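Local coordinates for protein RNA silencing suppressor p19 (Tomato bushy stunt virus, PDB 4J39) that probably suppresses RNA silencing by binding small interfering RNA duplexes as a homodimer and selecting them by length, like a molecular caliper, at residues S16-E19 and W20-N24; G66-G70 and D71-Y75; M114-R117 and S118-L122. All coordinates share one frame; numbering follows the deposited sequence.

Contact 1: S16-E19 and W20-N24. With SO4 (sulfate ion), chain D; nucleotides of chain B; nucleotides of chain C.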
loop_
_atom_site.group_PDB
_atom_site.type_symbol
_atom_site.label_atom_id
_atom_site.label_comp_id
_atom_site.label_asym_id
_atom_site.label_seq_id
_atom_site.Cartn_x
_atom_site.Cartn_y
_atom_site.Cartn_z
ATOM N N SER A 16 -15.155 -16.117 16.261
ATOM C CA SER A 16 -16.402 -15.744 16.902
ATOM C C SER A 16 -16.036 -14.668 17.917
ATOM O O SER A 16 -14.901 -14.478 18.371
ATOM C CB SER A 16 -17.081 -16.896 17.626
ATOM O OG SER A 16 -16.242 -17.340 18.707
ATOM N N TRP A 17 -17.052 -13.943 18.336
ATOM C CA TRP A 17 -16.782 -12.968 19.419
ATOM C C TRP A 17 -16.210 -13.580 20.704
ATOM O O TRP A 17 -15.274 -13.061 21.278
ATOM C CB TRP A 17 -18.118 -12.265 19.705
ATOM C CG TRP A 17 -17.909 -11.074 20.676
ATOM C CD1 TRP A 17 -16.763 -10.354 20.920
ATOM C CD2 TRP A 17 -18.953 -10.457 21.479
ATOM N NE1 TRP A 17 -17.020 -9.352 21.859
ATOM C CE2 TRP A 17 -18.350 -9.393 22.198
ATOM C CE3 TRP A 17 -20.313 -10.737 21.656
ATOM C CZ2 TRP A 17 -19.072 -8.569 23.090
ATOM C CZ3 TRP A 17 -21.069 -9.890 22.538
ATOM C CH2 TRP A 17 -20.426 -8.845 23.243
ATOM N N THR A 18 -16.698 -14.746 21.095
ATOM C CA THR A 18 -16.125 -15.457 22.229
ATOM C C THR A 18 -14.679 -15.880 22.022
ATOM O O THR A 18 -13.830 -15.688 22.895
ATOM C CB THR A 18 -16.965 -16.658 22.615
ATOM O OG1 THR A 18 -18.315 -16.226 22.955
ATOM C CG2 THR A 18 -16.286 -17.521 23.742
ATOM N N GLU A 19 -14.336 -16.481 20.866
ATOM C CA GLU A 19 -12.903 -16.829 20.668
ATOM C C GLU A 19 -11.985 -15.614 20.753
ATOM O O GLU A 19 -10.865 -15.646 21.251
ATOM C CB GLU A 19 -12.711 -17.533 19.300
ATOM C CG GLU A 19 -11.255 -18.066 19.140
ATOM C CD GLU A 19 -10.871 -18.573 17.708
ATOM O OE1 GLU A 19 -11.687 -18.523 16.782
ATOM O OE2 GLU A 19 -9.671 -18.872 17.527
ATOM N N TRP A 20 -12.386 -14.551 20.106
ATOM C CA TRP A 20 -11.647 -13.269 20.165
ATOM C C TRP A 20 -11.420 -12.759 21.631
ATOM O O TRP A 20 -10.334 -12.399 21.920
ATOM C CB TRP A 20 -12.386 -12.232 19.300
ATOM C CG TRP A 20 -11.649 -10.938 19.188
ATOM C CD1 TRP A 20 -10.671 -10.599 18.290
ATOM C CD2 TRP A 20 -11.839 -9.784 20.038
ATOM N NE1 TRP A 20 -10.232 -9.290 18.518
ATOM C CE2 TRP A 20 -10.946 -8.774 19.581
ATOM C CE3 TRP A 20 -12.723 -9.503 21.081
ATOM C CZ2 TRP A 20 -10.903 -7.495 20.147
ATOM C CZ3 TRP A 20 -12.701 -8.203 21.654
ATOM C CH2 TRP A 20 -11.784 -7.230 21.193
ATOM N N ARG A 21 -12.448 -12.786 22.443
ATOM C CA ARG A 21 -12.356 -12.386 23.870
ATOM C C ARG A 21 -11.382 -13.270 24.591
ATOM O O ARG A 21 -10.505 -12.783 25.320
ATOM C CB ARG A 21 -13.740 -12.417 24.518
ATOM C CG ARG A 21 -14.633 -11.244 24.062
ATOM C CD ARG A 21 -16.034 -11.210 24.777
ATOM N NE ARG A 21 -16.797 -12.440 24.543
ATOM C CZ ARG A 21 -18.105 -12.618 24.705
ATOM N NH1 ARG A 21 -18.904 -11.648 25.189
ATOM N NH2 ARG A 21 -18.611 -13.815 24.452
ATOM N N LEU A 22 -11.473 -14.606 24.357
ATOM C CA LEU A 22 -10.572 -15.522 25.005
ATOM C C LEU A 22 -9.144 -15.271 24.606
ATOM O O LEU A 22 -8.247 -15.281 25.470
ATOM C CB LEU A 22 -10.930 -17.001 24.676
ATOM C CG LEU A 22 -12.173 -17.533 25.342
ATOM C CD1 LEU A 22 -12.519 -18.876 24.675
ATOM C CD2 LEU A 22 -11.861 -17.610 26.863
ATOM N N HIS A 23 -8.904 -14.958 23.321
ATOM C CA HIS A 23 -7.577 -14.699 22.877
ATOM C C HIS A 23 -7.047 -13.400 23.544
ATOM O O HIS A 23 -5.879 -13.293 23.853
ATOM C CB HIS A 23 -7.490 -14.533 21.380
ATOM C CG HIS A 23 -6.136 -14.183 20.892
ATOM N ND1 HIS A 23 -5.793 -12.905 20.501
ATOM C CD2 HIS A 23 -4.994 -14.900 20.865
ATOM C CE1 HIS A 23 -4.534 -12.920 20.128
ATOM N NE2 HIS A 23 -4.032 -14.119 20.332
ATOM N N ASN A 24 -7.946 -12.445 23.657
ATOM C CA ASN A 24 -7.602 -11.135 24.256
ATOM C C ASN A 24 -7.160 -11.308 25.696
ATOM O O ASN A 24 -6.136 -10.788 26.025
ATOM C CB ASN A 24 -8.764 -10.145 24.148
ATOM C CG ASN A 24 -8.830 -9.481 22.777
ATOM O OD1 ASN A 24 -7.906 -9.610 21.962
ATOM N ND2 ASN A 24 -9.910 -8.784 22.512
HETATM S S SO4 D . -19.060 -19.512 19.600
HETATM O O1 SO4 D . -19.904 -18.351 19.234
HETATM O O2 SO4 D . -17.720 -19.043 19.912
HETATM O O3 SO4 D . -19.564 -20.280 20.721
HETATM O O4 SO4 D . -19.050 -20.256 18.348
ATOM P P G B 19 -26.522 -6.149 23.391
ATOM O OP1 G B 19 -27.690 -6.524 24.229
ATOM O OP2 G B 19 -25.285 -5.694 24.070
ATOM O "O5'" G B 19 -26.154 -7.432 22.493
ATOM C "C5'" G B 19 -26.849 -7.784 21.299
ATOM C "C4'" G B 19 -25.958 -8.786 20.591
ATOM O "O4'" G B 19 -25.069 -8.050 19.703
ATOM C "C3'" G B 19 -25.014 -9.582 21.502
ATOM O "O3'" G B 19 -25.618 -10.708 22.124
ATOM C "C2'" G B 19 -23.988 -10.025 20.487
ATOM O "O2'" G B 19 -24.461 -11.117 19.762
ATOM C "C1'" G B 19 -23.874 -8.779 19.588
ATOM N N9 G B 19 -22.708 -8.001 19.995
ATOM C C8 G B 19 -22.585 -7.015 20.949
ATOM N N7 G B 19 -21.351 -6.583 21.091
ATOM C C5 G B 19 -20.617 -7.347 20.144
ATOM C C6 G B 19 -19.248 -7.321 19.796
ATOM O O6 G B 19 -18.349 -6.612 20.258
ATOM N N1 G B 19 -18.933 -8.280 18.800
ATOM C C2 G B 19 -19.834 -9.110 18.183
ATOM N N2 G B 19 -19.356 -9.948 17.235
ATOM N N3 G B 19 -21.148 -9.146 18.492
ATOM C C4 G B 19 -21.447 -8.224 19.474
ATOM O OP3 C C 1 -8.584 -7.430 14.177
ATOM P P C C 1 -8.479 -8.446 15.255
ATOM O OP1 C C 1 -7.261 -9.258 15.007
ATOM O OP2 C C 1 -8.690 -7.800 16.619
ATOM O "O5'" C C 1 -9.664 -9.473 14.949
ATOM C "C5'" C C 1 -10.985 -8.943 14.692
ATOM C "C4'" C C 1 -12.062 -10.006 14.516
ATOM O "O4'" C C 1 -12.496 -10.575 15.786
ATOM C "C3'" C C 1 -13.301 -9.439 13.906
ATOM O "O3'" C C 1 -13.140 -9.312 12.495
ATOM C "C2'" C C 1 -14.362 -10.453 14.375
ATOM O "O2'" C C 1 -14.339 -11.730 13.714
ATOM C "C1'" C C 1 -13.924 -10.601 15.815
ATOM N N1 C C 1 -14.418 -9.492 16.785
ATOM C C2 C C 1 -15.731 -9.498 17.222
ATOM O O2 C C 1 -16.468 -10.383 16.817
ATOM N N3 C C 1 -16.176 -8.530 18.119
ATOM C C4 C C 1 -15.323 -7.581 18.529
ATOM N N4 C C 1 -15.775 -6.649 19.407
ATOM C C5 C C 1 -13.965 -7.548 18.086
ATOM C C6 C C 1 -13.572 -8.516 17.211
#

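Contact 2: G66-G70 and D71-Y75. With SO4 (sulfate ion), chain E.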
loop_
_atom_site.group_PDB
_atom_site.type_symbol
_atom_site.label_atom_id
_atom_site.label_comp_id
_atom_site.label_asym_id
_atom_site.label_seq_id
_atom_site.Cartn_x
_atom_site.Cartn_y
_atom_site.Cartn_z
ATOM N N GLY A 66 -0.827 -18.369 0.121
ATOM C CA GLY A 66 -1.583 -19.192 -0.880
ATOM C C GLY A 66 -3.035 -18.751 -0.978
ATOM O O GLY A 66 -3.797 -19.353 -1.711
ATOM N N SER A 67 -3.445 -17.689 -0.276
ATOM C CA SER A 67 -4.951 -17.397 -0.203
ATOM C C SER A 67 -5.493 -16.800 -1.495
ATOM O O SER A 67 -6.739 -16.821 -1.759
ATOM C CB SER A 67 -5.251 -16.513 1.008
ATOM O OG SER A 67 -4.790 -15.271 0.760
ATOM N N TRP A 68 -4.635 -16.290 -2.348
ATOM C CA TRP A 68 -4.937 -15.813 -3.667
ATOM C C TRP A 68 -3.745 -15.774 -4.552
ATOM O O TRP A 68 -2.625 -15.661 -4.076
ATOM C CB TRP A 68 -5.692 -14.430 -3.634
ATOM C CG TRP A 68 -4.881 -13.308 -3.029
ATOM C CD1 TRP A 68 -4.896 -12.915 -1.728
ATOM C CD2 TRP A 68 -3.924 -12.531 -3.698
ATOM N NE1 TRP A 68 -3.996 -11.867 -1.563
ATOM C CE2 TRP A 68 -3.355 -11.622 -2.739
ATOM C CE3 TRP A 68 -3.508 -12.429 -5.007
ATOM C CZ2 TRP A 68 -2.361 -10.674 -3.120
ATOM C CZ3 TRP A 68 -2.564 -11.536 -5.382
ATOM C CH2 TRP A 68 -1.999 -10.652 -4.438
ATOM N N THR A 69 -3.963 -15.842 -5.876
ATOM C CA THR A 69 -2.900 -15.768 -6.863
ATOM C C THR A 69 -3.291 -14.763 -7.935
ATOM O O THR A 69 -4.517 -14.324 -8.044
ATOM C CB THR A 69 -2.662 -17.166 -7.459
ATOM O OG1 THR A 69 -3.874 -17.458 -8.187
ATOM C CG2 THR A 69 -2.358 -18.263 -6.470
ATOM N N GLY A 70 -2.402 -14.386 -8.803
ATOM C CA GLY A 70 -2.721 -13.510 -9.945
ATOM C C GLY A 70 -3.856 -14.159 -10.786
ATOM O O GLY A 70 -4.840 -13.441 -11.210
ATOM N N ASP A 71 -3.729 -15.464 -10.967
ATOM C CA ASP A 71 -4.774 -16.190 -11.725
ATOM C C ASP A 71 -6.142 -16.193 -11.039
ATOM O O ASP A 71 -7.197 -15.945 -11.695
ATOM C CB ASP A 71 -4.369 -17.602 -12.035
ATOM C CG ASP A 71 -3.231 -17.702 -13.110
ATOM O OD1 ASP A 71 -2.780 -18.862 -13.257
ATOM O OD2 ASP A 71 -2.878 -16.712 -13.776
ATOM N N SER A 72 -6.201 -16.527 -9.744
ATOM C CA SER A 72 -7.506 -16.550 -8.980
ATOM C C SER A 72 -8.061 -15.145 -8.971
ATOM O O SER A 72 -9.302 -14.936 -9.138
ATOM C CB SER A 72 -7.415 -17.145 -7.598
ATOM O OG SER A 72 -6.767 -16.253 -6.674
ATOM N N VAL A 73 -7.230 -14.089 -8.839
ATOM C CA VAL A 73 -7.743 -12.750 -8.841
ATOM C C VAL A 73 -8.288 -12.366 -10.256
ATOM O O VAL A 73 -9.395 -11.736 -10.397
ATOM C CB VAL A 73 -6.728 -11.665 -8.325
ATOM C CG1 VAL A 73 -7.109 -10.261 -8.780
ATOM C CG2 VAL A 73 -6.502 -11.939 -6.833
ATOM N N ASN A 74 -7.567 -12.755 -11.301
ATOM C CA ASN A 74 -8.041 -12.411 -12.632
ATOM C C ASN A 74 -9.359 -13.166 -12.982
ATOM O O ASN A 74 -10.224 -12.619 -13.665
ATOM C CB ASN A 74 -7.031 -12.815 -13.646
ATOM C CG ASN A 74 -7.316 -12.199 -14.951
ATOM O OD1 ASN A 74 -7.265 -10.963 -15.102
ATOM N ND2 ASN A 74 -7.737 -13.037 -15.904
ATOM N N TYR A 75 -9.476 -14.404 -12.565
ATOM C CA TYR A 75 -10.690 -15.159 -12.861
ATOM C C TYR A 75 -11.863 -14.442 -12.171
ATOM O O TYR A 75 -12.948 -14.106 -12.790
ATOM C CB TYR A 75 -10.544 -16.577 -12.410
ATOM C CG TYR A 75 -11.824 -17.271 -12.751
ATOM C CD1 TYR A 75 -12.246 -17.305 -14.123
ATOM C CD2 TYR A 75 -12.668 -17.784 -11.755
ATOM C CE1 TYR A 75 -13.468 -17.891 -14.473
ATOM C CE2 TYR A 75 -13.886 -18.417 -12.110
ATOM C CZ TYR A 75 -14.305 -18.420 -13.466
ATOM O OH TYR A 75 -15.538 -19.040 -13.796
HETATM S S SO4 E . 1.018 -13.615 -7.796
HETATM O O1 SO4 E . 2.346 -14.102 -8.196
HETATM O O2 SO4 E . 0.833 -12.268 -8.463
HETATM O O3 SO4 E . 0.112 -14.738 -8.104
HETATM O O4 SO4 E . 0.854 -13.495 -6.356
#

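Contact 3: M114-R117 and S118-L122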
loop_
_atom_site.group_PDB
_atom_site.type_symbol
_atom_site.label_atom_id
_atom_site.label_comp_id
_atom_site.label_asym_id
_atom_site.label_seq_id
_atom_site.Cartn_x
_atom_site.Cartn_y
_atom_site.Cartn_z
ATOM N N MET A 114 2.213 -5.968 -7.089
ATOM C CA MET A 114 2.489 -5.104 -5.926
ATOM C C MET A 114 1.746 -5.581 -4.675
ATOM O O MET A 114 2.267 -5.450 -3.536
ATOM C CB MET A 114 2.143 -3.617 -6.201
ATOM C CG MET A 114 2.941 -2.948 -7.313
ATOM S SD MET A 114 4.766 -3.120 -6.970
ATOM C CE MET A 114 4.949 -2.784 -5.292
ATOM N N ALA A 115 0.539 -6.099 -4.831
ATOM C CA ALA A 115 -0.275 -6.606 -3.710
ATOM C C ALA A 115 0.449 -7.791 -3.001
ATOM O O ALA A 115 0.521 -7.844 -1.798
ATOM C CB ALA A 115 -1.681 -7.037 -4.242
ATOM N N ILE A 116 1.026 -8.710 -3.763
ATOM C CA ILE A 116 1.604 -9.875 -3.153
ATOM C C ILE A 116 2.934 -9.526 -2.390
ATOM O O ILE A 116 3.151 -10.062 -1.332
ATOM C CB ILE A 116 1.864 -11.057 -4.162
ATOM C CG1 ILE A 116 2.143 -12.283 -3.383
ATOM C CG2 ILE A 116 2.815 -10.790 -5.235
ATOM C CD1 ILE A 116 1.044 -12.810 -2.649
ATOM N N ARG A 117 3.648 -8.574 -2.974
ATOM C CA ARG A 117 4.926 -8.052 -2.411
ATOM C C ARG A 117 4.553 -7.304 -1.093
ATOM O O ARG A 117 5.151 -7.520 -0.015
ATOM C CB ARG A 117 5.637 -7.113 -3.404
ATOM C CG ARG A 117 6.212 -7.737 -4.667
ATOM C CD ARG A 117 7.064 -6.735 -5.537
ATOM N NE ARG A 117 7.640 -7.254 -6.797
ATOM C CZ ARG A 117 7.133 -8.290 -7.535
ATOM N NH1 ARG A 117 6.010 -9.004 -7.212
ATOM N NH2 ARG A 117 7.734 -8.604 -8.667
ATOM N N SER A 118 3.447 -6.540 -1.146
ATOM C CA SER A 118 3.002 -5.798 0.074
ATOM C C SER A 118 2.622 -6.702 1.215
ATOM O O SER A 118 2.959 -6.501 2.386
ATOM C CB SER A 118 1.755 -4.966 -0.292
ATOM O OG SER A 118 2.042 -3.885 -1.176
ATOM N N LYS A 119 1.852 -7.712 0.846
ATOM C CA LYS A 119 1.392 -8.698 1.792
ATOM C C LYS A 119 2.645 -9.368 2.462
ATOM O O LYS A 119 2.674 -9.510 3.630
ATOM C CB LYS A 119 0.539 -9.814 1.107
ATOM C CG LYS A 119 0.025 -10.845 2.017
ATOM C CD LYS A 119 -0.896 -11.825 1.194
ATOM C CE LYS A 119 -1.606 -12.857 1.983
ATOM N NZ LYS A 119 -2.663 -13.570 1.108
ATOM N N GLN A 120 3.486 -9.899 1.648
ATOM C CA GLN A 120 4.727 -10.550 2.183
ATOM C C GLN A 120 5.520 -9.610 3.177
ATOM O O GLN A 120 5.776 -10.017 4.308
ATOM C CB GLN A 120 5.654 -10.869 0.996
ATOM C CG GLN A 120 5.157 -11.987 0.002
ATOM C CD GLN A 120 5.802 -12.006 -1.425
ATOM O OE1 GLN A 120 5.457 -12.853 -2.221
ATOM N NE2 GLN A 120 6.740 -11.101 -1.720
ATOM N N GLU A 121 5.703 -8.355 2.818
ATOM C CA GLU A 121 6.547 -7.452 3.644
ATOM C C GLU A 121 5.846 -7.096 4.919
ATOM O O GLU A 121 6.453 -7.055 5.997
ATOM C CB GLU A 121 6.933 -6.222 2.814
ATOM C CG GLU A 121 7.673 -6.655 1.447
ATOM C CD GLU A 121 9.209 -6.356 1.241
ATOM O OE1 GLU A 121 9.662 -5.174 1.376
ATOM O OE2 GLU A 121 9.907 -7.339 0.872
ATOM N N LEU A 122 4.511 -6.894 4.851
ATOM C CA LEU A 122 3.779 -6.606 6.077
ATOM C C LEU A 122 3.759 -7.730 7.092
ATOM O O LEU A 122 3.941 -7.555 8.313
ATOM C CB LEU A 122 2.298 -6.194 5.708
ATOM C CG LEU A 122 1.481 -5.740 6.866
ATOM C CD1 LEU A 122 2.118 -4.584 7.768
ATOM C CD2 LEU A 122 0.008 -5.297 6.407
#

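Contact 1: S16-E19 and W20-N24
Helix 17-26 of p19 caps the end of the bound RNA duplex, with W17, W20 and R21 in its first turns. W17 is sandwiched: on one face of its indole lies the terminal guanine base of chain B, with W17 CH2 3.3 Å from N7 of that guanine, and on the opposite face lies R21. There the guanidinium stacks at 22° to the ring, a cation-pi contact with R21 CZ 4.1 Å from the centre of the six-membered ring. The arginine chain bends at chi3 (-59°), which folds its end back over the indole, and R21 NH2 donates to T18 OG1 at 2.9 Å, a bent bond that, together with the stack, helps to hold the rotation of the group. W20 takes the first nucleotide of chain C, a cytidine: the pyrimidine covers one face of the indole, and W20 NE1 donates to phosphate oxygen OP2 at 2.9 Å. S16 is the N-cap, its OG accepting from E19 N at 3.0 Å and donating to O2 of a sulfate probably from the crystallisation liquor, while E19 forms a salt bridge with R53. Two tryptophans stacked on the terminal base pair are the hallmark of the p19 caliper, which measures a duplex from its ends.

Contact 2: G66-G70 and D71-Y75
A capping box formed by T69 and S72 starts helix 70-78, and it illustrates how two short hydroxyl side chains can cap the first turn of a helix. T69 is the N-cap: its OG1 accepts from S72 N at 3.0 Å, along a nearly straight bond. The return bond, T69 N to S72 OG at 2.9 Å, is as straight. Both hydroxyls sit between their own backbone N and carbonyl carbon (chi1 67° for T69, 74° for S72), and this shared choice turns each oxygen toward the other residue's amide. S72 OG is also hydrogen-bonded to the carbonyl oxygen of P7, so the box ties the N-terminal arm to the helix start. The first helical backbone bonds follow at once, from V73 N to T69 O and from N74 N to G70 O.

Beside the box, W68 and V73 lie side by side and point the same way. W68 CG, too, lies between its backbone N and carbonyl carbon, which brings the benzene part of the indole alongside the valine, with W68 CE3 3.5 Å from V73 CG2. Elsewhere the tryptophan packs edge-to-face with W41 and rests on A115 and I116 of helix 108-124, while V73 touches W41 and F43 of strand 36-43; the pair thus lies between sheet and helices. At the helix start a sulfate, probably from the crystallisation liquor, takes up an amide that precedes the regular backbone bonding: G70 N donates to its O3 at 2.6 Å, with an N-H...O angle of 158°.

Contact 3: M114-R117 and S118-L122
This is a local i to i+4 contact within the long helix 108-124, which lies against strands 87-94 and 97-104 and also reaches the second subunit. Its central feature is S118, whose hydroxyl folds back onto its own helix. S118 OG donates to M114 O at 2.8 Å, while S118 N donates to the same carbonyl at 2.9 Å, so one oxygen is gripped twice. The two donors come from opposite faces of the carbonyl plane, the hydroxyl lying 37° out of it. With OG anti to the carbonyl carbon and beside the backbone N (chi1 -69°), the serine directs its hydroxyl back toward the preceding turn. A buried polar group is satisfied in this way within the helix, where S118 packs on I99 and V101 of strand 97-104.

On another side of the helix, I116 and Q120 approach one turn apart, but the glutamine is modelled in two conformers, so the contact between their side chains is doubtful. K119 runs fully extended away from the neighbouring turn, and its NZ finds its partners outside, in a hydrogen bond to V64 O and a salt bridge to E39, which probably compensate the charge of this buried lysine. The i to i+4 backbone bonds continue, with K119 N donating to A115 O and Q120 N to I116 O, each at 3.0 Å.

Across the dimer, M114 packs on I99 of the second subunit, R117 packs on E121 of the second subunit, and E121 on R117 of that subunit. A serine side chain bonded to the carbonyl four residues back is a recurrent device of alpha-helices, used here on a helix of the p19 dimer interface.

How the contacts relate
The three contacts follow one another along the chain, in helix 17-26, at the start of helix 70-78, and in helix 108-124. Contacts 2 and 3 belong to the body of the fold, their centres about 14 Å apart, and they touch: S67 OG of contact 2 comes within 2.7 Å of K119 NZ of contact 3, beside the antiparallel four-stranded sheet. Contact 1 stands apart, its centre about 30 Å from that of contact 2 and about 28 Å from that of contact 3, on the opposite side of the chain's centre from contact 2. Thus an outlying helix meets the RNA end, while the two inner contacts pack against each other in the body of the fold, and contact 3 also reaches the second subunit.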